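Local coordinates for protein probable glutathione reductase (Sinorhizobium meliloti, PDB 4DNA) that probably reduces glutathione disulfide to glutathione with NADPH, working as a homodimer that binds one FAD per subunit, at residues Phe9-Gly14 with Ile137-Gly142. Sequence-based numbering, arbitrary orientation.
With FAD (flavin-adenine dinucleotide), chain C.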
ATOM      1  N   PHE A   9      -6.789  20.022 -34.516  1.00 85.61           N
ATOM      2  CA  PHE A   9      -5.356  19.763 -34.450  1.00 84.46           C
ATOM      3  C   PHE A   9      -4.866  19.826 -33.006  1.00 81.84           C
ATOM      4  O   PHE A   9      -5.228  20.738 -32.259  1.00 80.73           O
ATOM      5  CB  PHE A   9      -4.555  20.727 -35.332  1.00 85.33           C
ATOM      6  CG  PHE A   9      -3.181  20.220 -35.673  1.00 85.09           C
ATOM      7  CD1 PHE A   9      -2.131  20.330 -34.759  1.00 83.50           C
ATOM      8  CD2 PHE A   9      -2.940  19.610 -36.891  1.00 85.88           C
ATOM      9  CE1 PHE A   9      -0.870  19.853 -35.062  1.00 83.32           C
ATOM     10  CE2 PHE A   9      -1.680  19.134 -37.201  1.00 86.12           C
ATOM     11  CZ  PHE A   9      -0.645  19.254 -36.286  1.00 85.24           C
ATOM     12  N   VAL A  10      -4.054  18.838 -32.635  1.00 79.69           N
ATOM     13  CA  VAL A  10      -3.455  18.728 -31.308  1.00 77.13           C
ATOM     14  C   VAL A  10      -1.939  18.851 -31.450  1.00 76.20           C
ATOM     15  O   VAL A  10      -1.306  18.009 -32.088  1.00 76.85           O
ATOM     16  CB  VAL A  10      -3.779  17.357 -30.664  1.00 75.14           C
ATOM     17  CG1 VAL A  10      -3.011  17.163 -29.373  1.00 74.10           C
ATOM     18  CG2 VAL A  10      -5.263  17.207 -30.407  1.00 75.24           C
ATOM     19  N   ILE A  11      -1.353  19.891 -30.872  1.00 74.55           N
ATOM     20  CA  ILE A  11       0.095  20.023 -30.891  1.00 74.21           C
ATOM     21  C   ILE A  11       0.693  19.439 -29.619  1.00 73.08           C
ATOM     22  O   ILE A  11       0.481  19.975 -28.530  1.00 72.43           O
ATOM     23  CB  ILE A  11       0.564  21.483 -31.015  1.00 74.37           C
ATOM     24  CG1 ILE A  11      -0.167  22.204 -32.144  1.00 76.69           C
ATOM     25  CG2 ILE A  11       2.062  21.521 -31.263  1.00 76.32           C
ATOM     26  CD1 ILE A  11       0.098  23.699 -32.194  1.00 77.72           C
ATOM     27  N   GLY A  12       1.449  18.354 -29.764  1.00 71.62           N
ATOM     28  CA  GLY A  12       2.136  17.724 -28.635  1.00 72.01           C
ATOM     29  C   GLY A  12       1.584  16.348 -28.329  1.00 74.27           C
ATOM     30  O   GLY A  12       0.390  16.206 -28.091  1.00 75.17           O
ATOM     31  N   GLY A  13       2.446  15.332 -28.337  1.00 73.69           N
ATOM     32  CA  GLY A  13       2.004  13.951 -28.197  1.00 73.07           C
ATOM     33  C   GLY A  13       2.291  13.343 -26.846  1.00 72.86           C
ATOM     34  O   GLY A  13       2.599  12.157 -26.739  1.00 74.02           O
ATOM     35  N   GLY A  14       2.207  14.160 -25.806  1.00 72.34           N
ATOM     36  CA  GLY A  14       2.358  13.668 -24.453  1.00 72.44           C
ATOM     37  C   GLY A  14       1.011  13.266 -23.889  1.00 72.64           C
ATOM     38  O   GLY A  14       0.045  13.077 -24.632  1.00 72.52           O
ATOM     39  N   ILE A 137      -7.984  24.048 -31.908  1.00 81.38           N
ATOM     40  CA  ILE A 137      -6.612  23.572 -31.696  1.00 81.60           C
ATOM     41  C   ILE A 137      -6.319  23.389 -30.217  1.00 78.44           C
ATOM     42  O   ILE A 137      -6.753  24.189 -29.394  1.00 77.57           O
ATOM     43  CB  ILE A 137      -5.554  24.488 -32.346  1.00 80.47           C
ATOM     44  CG1 ILE A 137      -5.762  24.529 -33.867  1.00 83.19           C
ATOM     45  CG2 ILE A 137      -4.150  23.987 -32.033  1.00 79.16           C
ATOM     46  CD1 ILE A 137      -5.394  25.840 -34.534  1.00 82.47           C
ATOM     47  N   VAL A 138      -5.602  22.320 -29.891  1.00 76.18           N
ATOM     48  CA  VAL A 138      -5.162  22.079 -28.530  1.00 73.88           C
ATOM     49  C   VAL A 138      -3.645  22.121 -28.440  1.00 72.66           C
ATOM     50  O   VAL A 138      -2.953  21.425 -29.168  1.00 74.24           O
ATOM     51  CB  VAL A 138      -5.689  20.737 -28.012  1.00 73.44           C
ATOM     52  CG1 VAL A 138      -5.015  20.365 -26.698  1.00 71.23           C
ATOM     53  CG2 VAL A 138      -7.196  20.812 -27.848  1.00 76.63           C
ATOM     54  N   ILE A 139      -3.134  22.950 -27.548  1.00 71.46           N
ATOM     55  CA  ILE A 139      -1.703  23.064 -27.353  1.00 72.13           C
ATOM     56  C   ILE A 139      -1.289  22.281 -26.094  1.00 70.79           C
ATOM     57  O   ILE A 139      -1.274  22.817 -24.982  1.00 69.15           O
ATOM     58  CB  ILE A 139      -1.285  24.546 -27.281  1.00 71.40           C
ATOM     59  CG1 ILE A 139      -1.575  25.221 -28.607  1.00 72.35           C
ATOM     60  CG2 ILE A 139       0.191  24.692 -26.963  1.00 71.86           C
ATOM     61  CD1 ILE A 139      -1.514  26.726 -28.527  1.00 74.45           C
ATOM     62  N   ALA A 140      -0.971  21.007 -26.284  1.00 70.99           N
ATOM     63  CA  ALA A 140      -0.572  20.135 -25.187  1.00 69.01           C
ATOM     64  C   ALA A 140       0.909  19.830 -25.304  1.00 69.94           C
ATOM     65  O   ALA A 140       1.335  18.679 -25.423  1.00 72.90           O
ATOM     66  CB  ALA A 140      -1.395  18.865 -25.197  1.00 72.25           C
ATOM     67  N   VAL A 141       1.684  20.898 -25.239  1.00 71.11           N
ATOM     68  CA  VAL A 141       3.083  20.915 -25.634  1.00 72.85           C
ATOM     69  C   VAL A 141       4.052  20.569 -24.490  1.00 72.48           C
ATOM     70  O   VAL A 141       5.197  20.174 -24.733  1.00 72.44           O
ATOM     71  CB  VAL A 141       3.369  22.289 -26.296  1.00 73.97           C
ATOM     72  CG1 VAL A 141       4.584  22.988 -25.727  1.00 73.97           C
ATOM     73  CG2 VAL A 141       3.432  22.156 -27.807  1.00 75.06           C
ATOM     74  N   GLY A 142       3.587  20.710 -23.248  1.00 70.73           N
ATOM     75  CA  GLY A 142       4.427  20.486 -22.075  1.00 69.90           C
ATOM     76  C   GLY A 142       5.628  21.416 -21.984  1.00 71.30           C
ATOM     77  O   GLY A 142       5.803  22.300 -22.825  1.00 72.06           O
TER
HETATM   78  PA  FAD C 500       4.265  16.166 -22.071  1.00 71.98           P
HETATM   79  O1A FAD C 500       5.364  17.046 -21.500  1.00 70.48           O
HETATM   80  O2A FAD C 500       3.963  14.788 -21.524  1.00 72.80           O
HETATM   81  O5B FAD C 500       4.512  15.988 -23.648  1.00 72.78           O
HETATM   82  C5B FAD C 500       4.133  16.977 -24.614  1.00 72.43           C
HETATM   83  C4B FAD C 500       4.804  16.562 -25.914  1.00 72.55           C
HETATM   84  O4B FAD C 500       4.778  17.589 -26.903  1.00 71.01           O
HETATM   85  C3B FAD C 500       6.261  16.231 -25.657  1.00 72.84           C
HETATM   86  O3B FAD C 500       6.495  14.872 -26.056  1.00 71.60           O
HETATM   87  C2B FAD C 500       7.034  17.246 -26.477  1.00 72.62           C
HETATM   88  O2B FAD C 500       8.232  16.683 -27.012  1.00 72.55           O
HETATM   89  C1B FAD C 500       6.045  17.637 -27.565  1.00 73.72           C
HETATM   90  N9A FAD C 500       6.235  19.006 -28.099  1.00 74.97           N
HETATM   91  C8A FAD C 500       6.705  20.051 -27.393  1.00 75.00           C
HETATM   92  N7A FAD C 500       6.743  21.189 -28.127  1.00 76.00           N
HETATM   93  C5A FAD C 500       6.276  20.868 -29.339  1.00 76.74           C
HETATM   94  C6A FAD C 500       6.056  21.625 -30.581  1.00 78.41           C
HETATM   95  N6A FAD C 500       6.382  22.941 -30.589  1.00 79.46           N
HETATM   96  N1A FAD C 500       5.546  20.957 -31.650  1.00 78.97           N
HETATM   97  C2A FAD C 500       5.252  19.636 -31.580  1.00 78.08           C
HETATM   98  N3A FAD C 500       5.432  18.884 -30.469  1.00 77.06           N
HETATM   99  C4A FAD C 500       5.934  19.435 -29.330  1.00 76.58           C
HETATM  100  N1  FAD C 500       3.889  13.172 -12.903  1.00 64.60           N
HETATM  101  C2  FAD C 500       3.186  12.342 -12.099  1.00 64.16           C
HETATM  102  O2  FAD C 500       1.944  12.464 -12.032  1.00 64.41           O
HETATM  103  N3  FAD C 500       3.791  11.388 -11.368  1.00 64.02           N
HETATM  104  C4  FAD C 500       5.124  11.189 -11.377  1.00 64.26           C
HETATM  105  O4  FAD C 500       5.643  10.278 -10.686  1.00 64.22           O
HETATM  106  C4X FAD C 500       5.961  12.070 -12.230  1.00 64.55           C
HETATM  107  N5  FAD C 500       7.303  11.935 -12.301  1.00 64.58           N
HETATM  108  C5X FAD C 500       8.030  12.759 -13.103  1.00 65.29           C
HETATM  109  C6  FAD C 500       9.417  12.619 -13.174  1.00 65.50           C
HETATM  110  C7  FAD C 500      10.174  13.468 -13.988  1.00 65.90           C
HETATM  111  C7M FAD C 500      11.669  13.275 -14.033  1.00 66.33           C
HETATM  112  C8  FAD C 500       9.498  14.524 -14.806  1.00 66.03           C
HETATM  113  C8M FAD C 500      10.257  15.456 -15.712  1.00 66.53           C
HETATM  114  C9  FAD C 500       8.119  14.666 -14.735  1.00 66.02           C
HETATM  115  C9A FAD C 500       7.363  13.829 -13.916  1.00 65.10           C
HETATM  116  N10 FAD C 500       5.963  13.981 -13.856  1.00 65.06           N
HETATM  117  C10 FAD C 500       5.236  13.105 -13.014  1.00 64.81           C
HETATM  118  C1' FAD C 500       5.308  15.037 -14.650  1.00 65.65           C
HETATM  119  C2' FAD C 500       4.640  14.519 -15.916  1.00 67.39           C
HETATM  120  O2' FAD C 500       5.598  13.805 -16.704  1.00 66.91           O
HETATM  121  C3' FAD C 500       4.018  15.673 -16.704  1.00 69.69           C
HETATM  122  O3' FAD C 500       3.232  16.457 -15.799  1.00 68.86           O
HETATM  123  C4' FAD C 500       3.131  15.205 -17.859  1.00 68.81           C
HETATM  124  O4' FAD C 500       3.939  14.557 -18.849  1.00 70.33           O
HETATM  125  C5' FAD C 500       2.398  16.372 -18.496  1.00 70.03           C
HETATM  126  O5' FAD C 500       2.221  16.097 -19.884  1.00 71.78           O
HETATM  127  P   FAD C 500       1.822  17.216 -20.980  1.00 71.47           P
HETATM  128  O1P FAD C 500       0.478  16.861 -21.588  1.00 71.86           O
HETATM  129  O2P FAD C 500       2.054  18.596 -20.413  1.00 71.28           O
HETATM  130  O3P FAD C 500       2.891  17.002 -22.160  1.00 72.18           O
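The carbonyl oxygen of Val138 takes the amide N-H of Ile11 at 2.8 Å (Ile11 N to Val138 O), and Val10 CA makes a CA-H...O contact with the same oxygen. One step back, Val138 N donates to Phe9 O at 2.9 Å; one step on, Ala140 N reaches Ile11 O at 2.9 Å, less straight (132° at the hydrogen), as the strands give way to loops. This ladder joins strands 6-11 and 137-139, running parallel (11° between their short axes) as neighbours in the five-stranded Rossmann-type sheet of the FAD domain, with strand 31-35 across the far edge of 6-11. The sequence from Gly12 is consistent with the GxGxxG turn of Rossmann-type dinucleotide folds, with Gly14 right before the helix that follows: a side chain on Gly12 would collide with Ala140 O, one on Gly14 with FAD O5B. On the face shared by Ile11 and Ile139, Ile11 CG1 sits beside the backbone N (chi1 -49°), which turns CG2 anti to it, 3.8 Å from Val141 CG2 and 3.6 Å from FAD N1A. Val141 CG2 packs over the same face of the adenine as Ile11 CG2, 3.5 Å from FAD C5A, while CG1 lies out toward the N7A edge. An alanine in place of Val141 would probably open a gap beside Ile11 CG2 against that face, leaving the base less firmly held. Asn269 donates its side-chain amide to Val141 O.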